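Chitin oligosaccahride binding protein NagB1 (Paenibacillus sp. FPU-7, PDB 7EHP) binds chitin oligosaccharides, notably N,N'-diacetylchitobiose and N,N',N''-triacetylchitotriose, probably as the extracellular solute-binding component of an ABC-type sugar importer. Local coordinates at residues A[25-30]-A[309-314]; A[124-129]-A[338-343]; A[227-232]-A[238-243]. One frame throughout, in Å; residues are numbered along the deposited sequence.

From the N terminus, helix 15-31 supplies the first half of contact 1, which closes only when the chain reaches 309-314 at the start of helix 310-320. Inside that loop, strand 109-125 turns into helix 126-132 and opens contact 2, completed by helix 336-344 beyond the end of contact 1, so the two loops cross. Contact 3, between helix 225-233 and strand 237-243, is a short local closure nested inside both. Contacts 2 and 3 touch, N125 N lying 3.0 Å from A238 O where strands 109-125 and 237-243 run side by side. Contact 1 stands apart, its centre about 31 Å from each of the other two centres.

Contact 1 (A[25-30]-A[309-314])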
loop_
_atom_site.group_PDB
_atom_site.type_symbol
_atom_site.label_atom_id
_atom_site.label_comp_id
_atom_site.label_asym_id
_atom_site.label_seq_id
_atom_site.Cartn_x
_atom_site.Cartn_y
_atom_site.Cartn_z
ATOM N N ALA A 25 -11.402 -20.431 -3.255
ATOM C CA ALA A 25 -12.797 -20.601 -2.860
ATOM C C ALA A 25 -13.322 -22.009 -3.194
ATOM O O ALA A 25 -13.849 -22.682 -2.302
ATOM C CB ALA A 25 -13.645 -19.494 -3.500
ATOM N N GLN A 26 -13.196 -22.501 -4.459
ATOM C CA GLN A 26 -13.424 -23.948 -4.662
ATOM C C GLN A 26 -12.685 -24.860 -3.705
ATOM O O GLN A 26 -13.286 -25.851 -3.275
ATOM C CB GLN A 26 -13.144 -24.516 -6.048
ATOM C CG GLN A 26 -11.842 -24.156 -6.830
ATOM C CD GLN A 26 -11.692 -25.299 -7.827
ATOM O OE1 GLN A 26 -12.143 -26.467 -7.432
ATOM N NE2 GLN A 26 -11.315 -25.077 -9.136
ATOM N N ARG A 27 -11.406 -24.617 -3.394
ATOM C CA ARG A 27 -10.737 -25.609 -2.555
ATOM C C ARG A 27 -11.353 -25.626 -1.169
ATOM O O ARG A 27 -11.503 -26.694 -0.566
ATOM C CB ARG A 27 -9.262 -25.306 -2.539
ATOM C CG ARG A 27 -8.544 -25.762 -3.769
ATOM C CD ARG A 27 -7.082 -25.798 -3.443
ATOM N NE ARG A 27 -6.265 -25.382 -4.562
ATOM C CZ ARG A 27 -4.936 -25.395 -4.545
ATOM N NH1 ARG A 27 -4.284 -25.801 -3.449
ATOM N NH2 ARG A 27 -4.262 -24.999 -5.625
ATOM N N MET A 28 -11.758 -24.452 -0.670
ATOM C CA MET A 28 -12.494 -24.410 0.590
ATOM C C MET A 28 -13.791 -25.197 0.476
ATOM O O MET A 28 -14.152 -25.946 1.386
ATOM C CB MET A 28 -12.810 -22.969 0.970
ATOM C CG MET A 28 -11.611 -22.149 1.437
ATOM S SD MET A 28 -11.991 -20.396 1.189
ATOM C CE MET A 28 -13.322 -20.087 2.339
ATOM N N GLU A 29 -14.502 -25.039 -0.647
ATOM C CA GLU A 29 -15.782 -25.723 -0.802
ATOM C C GLU A 29 -15.594 -27.238 -0.848
ATOM O O GLU A 29 -16.367 -27.989 -0.238
ATOM C CB GLU A 29 -16.495 -25.195 -2.049
ATOM C CG GLU A 29 -17.130 -23.826 -1.804
ATOM C CD GLU A 29 -17.588 -23.125 -3.074
ATOM O OE1 GLU A 29 -17.188 -23.553 -4.176
ATOM O OE2 GLU A 29 -18.370 -22.150 -2.961
ATOM N N ALA A 30 -14.554 -27.703 -1.536
ATOM C CA ALA A 30 -14.279 -29.135 -1.585
ATOM C C ALA A 30 -13.911 -29.689 -0.212
ATOM O O ALA A 30 -14.171 -30.856 0.072
ATOM C CB ALA A 30 -13.158 -29.403 -2.583
ATOM N N SER A 309 0.037 -20.310 2.397
ATOM C CA SER A 309 0.828 -21.484 2.092
ATOM C C SER A 309 1.930 -21.068 1.138
ATOM O O SER A 309 1.823 -20.059 0.435
ATOM C CB SER A 309 -0.022 -22.586 1.438
ATOM O OG SER A 309 -0.367 -22.184 0.111
ATOM N N GLU A 310 2.984 -21.875 1.094
ATOM C CA GLU A 310 4.061 -21.559 0.177
ATOM C C GLU A 310 3.599 -21.663 -1.266
ATOM O O GLU A 310 4.068 -20.889 -2.120
ATOM C CB GLU A 310 5.280 -22.436 0.483
ATOM C CG GLU A 310 6.402 -22.312 -0.526
ATOM C CD GLU A 310 7.754 -22.698 0.043
ATOM O OE1 GLU A 310 7.877 -22.780 1.289
ATOM O OE2 GLU A 310 8.686 -22.909 -0.762
ATOM N N GLU A 311 2.637 -22.553 -1.543
ATOM C CA GLU A 311 2.089 -22.664 -2.893
ATOM C C GLU A 311 1.459 -21.345 -3.341
ATOM O O GLU A 311 1.726 -20.852 -4.441
ATOM C CB GLU A 311 1.052 -23.790 -2.963
ATOM C CG GLU A 311 0.200 -23.715 -4.234
ATOM C CD GLU A 311 -1.006 -24.641 -4.234
ATOM O OE1 GLU A 311 -1.325 -25.237 -3.181
ATOM O OE2 GLU A 311 -1.646 -24.762 -5.293
ATOM N N MET A 312 0.607 -20.760 -2.506
ATOM C CA MET A 312 -0.084 -19.576 -2.985
ATOM C C MET A 312 0.825 -18.348 -2.928
ATOM O O MET A 312 0.768 -17.492 -3.817
ATOM C CB MET A 312 -1.366 -19.363 -2.190
ATOM C CG MET A 312 -2.457 -20.391 -2.491
ATOM S SD MET A 312 -2.980 -20.335 -4.212
ATOM C CE MET A 312 -3.810 -21.918 -4.444
ATOM N N GLN A 313 1.683 -18.263 -1.903
ATOM C CA GLN A 313 2.666 -17.185 -1.824
ATOM C C GLN A 313 3.572 -17.170 -3.048
ATOM O O GLN A 313 3.842 -16.104 -3.622
ATOM C CB GLN A 313 3.498 -17.335 -0.550
ATOM C CG GLN A 313 2.736 -17.027 0.711
ATOM C CD GLN A 313 2.608 -15.533 0.967
ATOM O OE1 GLN A 313 3.557 -14.887 1.428
ATOM N NE2 GLN A 313 1.438 -14.977 0.670
ATOM N N LYS A 314 4.064 -18.343 -3.461
ATOM C CA LYS A 314 4.899 -18.399 -4.664
ATOM C C LYS A 314 4.100 -18.057 -5.913
ATOM O O LYS A 314 4.600 -17.359 -6.808
ATOM C CB LYS A 314 5.523 -19.785 -4.826
ATOM C CG LYS A 314 6.768 -20.035 -3.999
ATOM C CD LYS A 314 7.238 -21.479 -4.178
ATOM C CE LYS A 314 8.692 -21.651 -3.795
ATOM N NZ LYS A 314 9.003 -23.086 -3.557
#
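R27 and E311 form a surface salt bridge between helix 15-31 and the first turn of helix 310-320, plain structural packing away from the bound sugar. The nearest CA atoms, those of R27 and M312, are still 12.3 Å apart, and the contact rests chiefly on the charged ends. The guanidinium grips the carboxylate end-on with two nitrogens: R27 NH2 donates to E311 OE2 at 2.6 Å, and R27 NH1 to E311 OE1 at 3.0 Å. Both bonds are fairly straight and arrive on the syn sides of the oxygens, although the two flat groups are turned 36° from each other. E311 gains its reach from a CG set opposite the backbone N (chi1 165°) and an extended chain beyond it. Over one guanidinium face lies the methyl of M312, CE standing 3.3 Å from R27 NH2. Replacing R27 by an alanine would probably leave the E311 carboxylate without its charged mate and the M312 methyl without the flat group it rests on. S309 is the N-cap, its OG accepting from M312 N at 3.1 Å. One turn apart, K314 NZ pairs with E310 OE2 at 2.8 Å, and that oxygen also accepts from S329 N. Helix 294-307 adjoins both segments: I306 packs on R27 and M28, and I306 O is hydrogen-bonded to S309 OG, while Q313 bonds to T115 of strand 109-125.

Contact 2 (A[124-129]-A[338-343])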
loop_
_atom_site.group_PDB
_atom_site.type_symbol
_atom_site.label_atom_id
_atom_site.label_comp_id
_atom_site.label_asym_id
_atom_site.label_seq_id
_atom_site.Cartn_x
_atom_site.Cartn_y
_atom_site.Cartn_z
ATOM N N TYR A 124 10.760 2.842 -12.808
ATOM C CA TYR A 124 11.288 3.683 -13.873
ATOM C C TYR A 124 11.478 2.878 -15.150
ATOM O O TYR A 124 11.518 1.644 -15.144
ATOM C CB TYR A 124 12.593 4.376 -13.442
ATOM C CG TYR A 124 13.819 3.488 -13.413
ATOM C CD1 TYR A 124 13.971 2.485 -12.431
ATOM C CD2 TYR A 124 14.844 3.670 -14.341
ATOM C CE1 TYR A 124 15.098 1.685 -12.406
ATOM C CE2 TYR A 124 15.975 2.878 -14.322
ATOM C CZ TYR A 124 16.099 1.893 -13.360
ATOM O OH TYR A 124 17.236 1.126 -13.357
ATOM N N ASN A 125 11.566 3.604 -16.258
ATOM C CA ASN A 125 11.739 3.012 -17.575
ATOM C C ASN A 125 13.222 3.103 -17.943
ATOM O O ASN A 125 13.739 4.192 -18.215
ATOM C CB ASN A 125 10.845 3.719 -18.591
ATOM C CG ASN A 125 10.947 3.124 -19.979
ATOM O OD1 ASN A 125 11.996 2.616 -20.368
ATOM N ND2 ASN A 125 9.844 3.180 -20.739
ATOM N N LYS A 126 13.891 1.946 -17.963
ATOM C CA LYS A 126 15.321 1.892 -18.265
ATOM C C LYS A 126 15.625 2.406 -19.665
ATOM O O LYS A 126 16.707 2.962 -19.901
ATOM C CB LYS A 126 15.825 0.451 -18.116
ATOM C CG LYS A 126 15.973 -0.071 -16.679
ATOM C CD LYS A 126 16.005 -1.607 -16.689
ATOM C CE LYS A 126 16.859 -2.178 -15.579
ATOM N NZ LYS A 126 16.543 -1.574 -14.272
ATOM N N GLN A 127 14.694 2.236 -20.612
ATOM C CA GLN A 127 14.950 2.709 -21.971
ATOM C C GLN A 127 14.766 4.222 -22.100
ATOM O O GLN A 127 15.482 4.860 -22.888
ATOM C CB GLN A 127 14.059 1.961 -22.969
ATOM C CG GLN A 127 13.934 2.619 -24.349
ATOM C CD GLN A 127 15.234 2.617 -25.160
ATOM O OE1 GLN A 127 16.037 1.679 -25.089
ATOM N NE2 GLN A 127 15.445 3.682 -25.932
ATOM N N ILE A 128 13.843 4.819 -21.338
ATOM C CA ILE A 128 13.745 6.277 -21.341
ATOM C C ILE A 128 14.975 6.888 -20.678
ATOM O O ILE A 128 15.524 7.888 -21.165
ATOM C CB ILE A 128 12.440 6.749 -20.675
ATOM C CG1 ILE A 128 11.228 6.379 -21.531
ATOM C CG2 ILE A 128 12.428 8.264 -20.527
ATOM C CD1 ILE A 128 9.900 6.663 -20.836
ATOM N N PHE A 129 15.444 6.294 -19.573
ATOM C CA PHE A 129 16.657 6.806 -18.933
ATOM C C PHE A 129 17.853 6.727 -19.874
ATOM O O PHE A 129 18.652 7.670 -19.951
ATOM C CB PHE A 129 16.953 6.049 -17.641
ATOM C CG PHE A 129 16.204 6.564 -16.445
ATOM C CD1 PHE A 129 14.883 6.988 -16.557
ATOM C CD2 PHE A 129 16.810 6.594 -15.196
ATOM C CE1 PHE A 129 14.195 7.451 -15.448
ATOM C CE2 PHE A 129 16.133 7.058 -14.086
ATOM C CZ PHE A 129 14.823 7.489 -14.209
ATOM N N ILE A 338 11.592 -7.319 -9.788
ATOM C CA ILE A 338 11.360 -7.966 -8.506
ATOM C C ILE A 338 12.657 -8.089 -7.721
ATOM O O ILE A 338 12.667 -7.858 -6.508
ATOM C CB ILE A 338 10.682 -9.335 -8.702
ATOM C CG1 ILE A 338 9.360 -9.194 -9.466
ATOM C CG2 ILE A 338 10.440 -9.999 -7.347
ATOM C CD1 ILE A 338 8.350 -8.266 -8.831
ATOM N N ARG A 339 13.767 -8.468 -8.379
ATOM C CA ARG A 339 15.054 -8.436 -7.684
ATOM C C ARG A 339 15.312 -7.031 -7.167
ATOM O O ARG A 339 15.705 -6.836 -6.007
ATOM C CB ARG A 339 16.239 -8.822 -8.584
ATOM C CG ARG A 339 16.629 -10.291 -8.862
ATOM C CD ARG A 339 17.303 -10.910 -7.611
ATOM N NE ARG A 339 18.293 -11.969 -7.865
ATOM C CZ ARG A 339 18.012 -13.255 -8.034
ATOM N NH1 ARG A 339 18.985 -14.148 -8.242
ATOM N NH2 ARG A 339 16.747 -13.633 -8.127
ATOM N N GLU A 340 15.104 -6.039 -8.037
ATOM C CA GLU A 340 15.387 -4.652 -7.693
ATOM C C GLU A 340 14.540 -4.190 -6.513
ATOM O O GLU A 340 15.007 -3.396 -5.695
ATOM C CB GLU A 340 15.176 -3.767 -8.925
ATOM C CG GLU A 340 16.252 -3.965 -9.984
ATOM C CD GLU A 340 16.060 -3.102 -11.221
ATOM O OE1 GLU A 340 15.348 -2.078 -11.148
ATOM O OE2 GLU A 340 16.632 -3.444 -12.278
ATOM N N MET A 341 13.311 -4.697 -6.386
ATOM C CA MET A 341 12.493 -4.380 -5.215
ATOM C C MET A 341 12.984 -5.087 -3.957
ATOM O O MET A 341 12.981 -4.493 -2.874
ATOM C CB MET A 341 11.044 -4.760 -5.473
ATOM C CG MET A 341 10.308 -3.812 -6.355
ATOM S SD MET A 341 8.732 -4.573 -6.783
ATOM C CE MET A 341 7.922 -3.131 -7.278
ATOM N N ILE A 342 13.351 -6.371 -4.059
ATOM C CA ILE A 342 13.906 -7.077 -2.901
ATOM C C ILE A 342 15.226 -6.444 -2.489
ATOM O O ILE A 342 15.500 -6.236 -1.299
ATOM C CB ILE A 342 14.069 -8.576 -3.218
ATOM C CG1 ILE A 342 12.706 -9.252 -3.282
ATOM C CG2 ILE A 342 14.942 -9.253 -2.162
ATOM C CD1 ILE A 342 11.866 -9.008 -2.032
ATOM N N GLN A 343 16.059 -6.125 -3.475
ATOM C CA GLN A 343 17.262 -5.328 -3.276
ATOM C C GLN A 343 16.955 -4.053 -2.493
ATOM O O GLN A 343 17.547 -3.796 -1.439
ATOM C CB GLN A 343 17.845 -5.023 -4.656
ATOM C CG GLN A 343 19.092 -4.191 -4.758
ATOM C CD GLN A 343 19.445 -3.916 -6.225
ATOM O OE1 GLN A 343 18.723 -4.326 -7.144
ATOM N NE2 GLN A 343 20.555 -3.222 -6.447
HETATM O O HOH W 1 17.880 -0.098 -11.317
#
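Y124 and E340 hold the closest pair of CA atoms, 11.2 Å apart, so the backbones stay well separated and only side chains bridge the gap. Segment 124-129 turns from the end of strand 109-125 straight into helix 126-132, whereas 338-343 is helical throughout. This strand-to-helix corner is marked by N125 as N-cap: its OD1 accepts from I128 N at 3.0 Å, the donor standing above the carbonyl plane, and more weakly from Q127 N. Across the gap K126 and E340 come from opposite directions and form a salt bridge, K126 NZ to E340 OE2 at 2.7 Å, the oxygen accepting through its syn lone pair. K126 starts out with CG opposite the carbonyl carbon and then bends at chi3 and chi4 (49°), which swings its ammonium round to a second acceptor, Y124 OH, at 2.9 Å. The lysine nitrogen thereby links the tyrosine hydroxyl to the carboxylate. A water makes a second link, 2.5 Å from Y124 OH and donating weakly to E340 OE1. The tyrosine ring itself approaches the carboxylate obliquely, and in its own segment Y124 CD2 sits over the centre of the F129 ring. E340 OE1 has a firmer partner in F264 N of strand 262-265. Strand 109-125 runs between that strand and 237-243 in the sheet, Y124 pairing through its backbone with G263 and N125 with A238. The E340 side chain joins helix 336-344 to this part of the sheet, while I338 and I342 of the same helix pack on L323 of strand 323-324.

Contact 3 (A[227-232]-A[238-243]); sequences EQQYAF and AMMFDG
Close to the sugar site, where the D242 side chain lies about 7 Å from a bound N-acetylglucosamine, Q228 and Q229 of helix 225-233 hold the carboxylate of strand 237-243. Q229 NE2 donates to D242 OD2 at 2.9 Å in a nearly straight bond on the syn side of the oxygen. The same oxygen takes a weak bond from Q228 NE2, whose amide stands almost square to the carboxylate (87°). The other carboxylate oxygen, D242 OD1, accepts from G243 N at 2.7 Å and is hydrogen-bonded to Y225 OH, so both ends of the buried acid are engaged. The axes of 227-232 and 239-243 run roughly antiparallel, 147° apart, as the last helix and returning strand of a beta-alpha-beta crossover that begins at the parallel neighbour 156-159, in keeping with the alpha/beta layering of the solute-binding protein family. Q228 NE2 also bonds the backbone, reaching F241 O at 3.2 Å from above the carbonyl plane, and a water donates to both Q228 OE1 and that carbonyl oxygen. M240 supplies the apolar side of the contact: with CG opposite its backbone N (chi1 173°), it brings SD to 3.8 Å from F232 CB and 3.4 Å from Q228 O. The sulfur makes an oblique Met-aromatic contact, 5.2 Å from the F232 ring centroid, and at that ring's edge F232 CE1 lies 3.8 Å from A238 O.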
loop_
_atom_site.group_PDB
_atom_site.type_symbol
_atom_site.label_atom_id
_atom_site.label_comp_id
_atom_site.label_asym_id
_atom_site.label_seq_id
_atom_site.Cartn_x
_atom_site.Cartn_y
_atom_site.Cartn_z
ATOM N N GLU A 227 -4.847 5.064 -13.960
ATOM C CA GLU A 227 -4.362 5.857 -15.085
ATOM C C GLU A 227 -2.876 6.190 -14.962
ATOM O O GLU A 227 -2.180 6.293 -15.980
ATOM C CB GLU A 227 -5.211 7.129 -15.208
ATOM C CG GLU A 227 -6.643 6.774 -15.609
ATOM C CD GLU A 227 -7.500 7.962 -15.987
ATOM O OE1 GLU A 227 -7.247 8.569 -17.048
ATOM O OE2 GLU A 227 -8.453 8.260 -15.232
ATOM N N GLN A 228 -2.359 6.336 -13.740
ATOM C CA GLN A 228 -0.914 6.519 -13.618
ATOM C C GLN A 228 -0.163 5.270 -14.056
ATOM O O GLN A 228 0.920 5.365 -14.652
ATOM C CB GLN A 228 -0.556 6.934 -12.193
ATOM C CG GLN A 228 -0.435 5.838 -11.151
ATOM C CD GLN A 228 0.306 6.342 -9.918
ATOM O OE1 GLN A 228 0.201 7.521 -9.567
ATOM N NE2 GLN A 228 1.052 5.455 -9.254
ATOM N N GLN A 229 -0.754 4.098 -13.839
ATOM C CA GLN A 229 -0.123 2.865 -14.275
ATOM C C GLN A 229 -0.227 2.706 -15.784
ATOM O O GLN A 229 0.707 2.210 -16.426
ATOM C CB GLN A 229 -0.754 1.681 -13.536
ATOM C CG GLN A 229 -0.463 1.747 -12.025
ATOM C CD GLN A 229 -1.184 0.695 -11.204
ATOM O OE1 GLN A 229 -2.008 -0.065 -11.714
ATOM N NE2 GLN A 229 -0.858 0.631 -9.920
ATOM N N TYR A 230 -1.341 3.144 -16.379
ATOM C CA TYR A 230 -1.397 3.176 -17.835
ATOM C C TYR A 230 -0.262 4.031 -18.390
ATOM O O TYR A 230 0.499 3.584 -19.257
ATOM C CB TYR A 230 -2.738 3.726 -18.317
ATOM C CG TYR A 230 -4.000 3.028 -17.856
ATOM C CD1 TYR A 230 -4.015 1.683 -17.475
ATOM C CD2 TYR A 230 -5.205 3.728 -17.840
ATOM C CE1 TYR A 230 -5.230 1.064 -17.069
ATOM C CE2 TYR A 230 -6.396 3.133 -17.433
ATOM C CZ TYR A 230 -6.413 1.816 -17.053
ATOM O OH TYR A 230 -7.624 1.292 -16.671
ATOM N N ALA A 231 -0.129 5.268 -17.886
ATOM C CA ALA A 231 0.850 6.200 -18.446
ATOM C C ALA A 231 2.247 5.621 -18.379
ATOM O O ALA A 231 2.997 5.665 -19.360
ATOM C CB ALA A 231 0.798 7.547 -17.718
ATOM N N PHE A 232 2.608 5.043 -17.226
ATOM C CA PHE A 232 3.933 4.455 -17.090
ATOM C C PHE A 232 4.111 3.247 -18.007
ATOM O O PHE A 232 5.121 3.130 -18.713
ATOM C CB PHE A 232 4.186 4.066 -15.637
ATOM C CG PHE A 232 5.541 3.483 -15.412
ATOM C CD1 PHE A 232 6.682 4.275 -15.574
ATOM C CD2 PHE A 232 5.687 2.144 -15.068
ATOM C CE1 PHE A 232 7.945 3.748 -15.382
ATOM C CE2 PHE A 232 6.941 1.597 -14.881
ATOM C CZ PHE A 232 8.084 2.408 -15.031
ATOM N N ALA A 238 8.569 8.733 -17.463
ATOM C CA ALA A 238 9.864 8.144 -17.133
ATOM C C ALA A 238 9.823 7.380 -15.815
ATOM O O ALA A 238 10.577 6.417 -15.627
ATOM C CB ALA A 238 10.934 9.244 -17.081
ATOM N N MET A 239 8.977 7.808 -14.884
ATOM C CA MET A 239 8.952 7.261 -13.537
ATOM C C MET A 239 7.509 7.227 -13.059
ATOM O O MET A 239 6.618 7.869 -13.633
ATOM C CB MET A 239 9.804 8.096 -12.561
ATOM C CG MET A 239 11.262 8.287 -12.972
ATOM S SD MET A 239 12.138 9.367 -11.808
ATOM C CE MET A 239 11.600 10.946 -12.483
ATOM N N MET A 240 7.297 6.479 -11.980
ATOM C CA MET A 240 6.008 6.394 -11.299
ATOM C C MET A 240 6.276 5.950 -9.875
ATOM O O MET A 240 6.809 4.854 -9.678
ATOM C CB MET A 240 5.092 5.381 -11.981
ATOM C CG MET A 240 3.798 5.132 -11.224
ATOM S SD MET A 240 2.724 4.030 -12.149
ATOM C CE MET A 240 3.449 2.432 -11.735
ATOM N N PHE A 241 5.887 6.762 -8.891
ATOM C CA PHE A 241 5.960 6.326 -7.501
ATOM C C PHE A 241 4.730 5.474 -7.195
ATOM O O PHE A 241 3.595 5.918 -7.391
ATOM C CB PHE A 241 6.041 7.531 -6.551
ATOM C CG PHE A 241 6.377 7.174 -5.129
ATOM C CD1 PHE A 241 5.423 6.629 -4.292
ATOM C CD2 PHE A 241 7.655 7.396 -4.620
ATOM C CE1 PHE A 241 5.735 6.288 -2.974
ATOM C CE2 PHE A 241 7.974 7.057 -3.285
ATOM C CZ PHE A 241 7.010 6.499 -2.472
ATOM N N ASP A 242 4.951 4.261 -6.695
ATOM C CA ASP A 242 3.851 3.321 -6.489
ATOM C C ASP A 242 4.308 2.210 -5.551
ATOM O O ASP A 242 5.485 2.108 -5.188
ATOM C CB ASP A 242 3.365 2.743 -7.831
ATOM C CG ASP A 242 1.884 2.422 -7.829
ATOM O OD1 ASP A 242 1.317 2.257 -6.725
ATOM O OD2 ASP A 242 1.284 2.344 -8.933
ATOM N N GLY A 243 3.360 1.377 -5.163
ATOM C CA GLY A 243 3.666 0.216 -4.360
ATOM C C GLY A 243 4.033 -0.984 -5.200
ATOM O O GLY A 243 3.691 -1.063 -6.378
HETATM O O HOH W 2 2.174 8.240 -7.577
#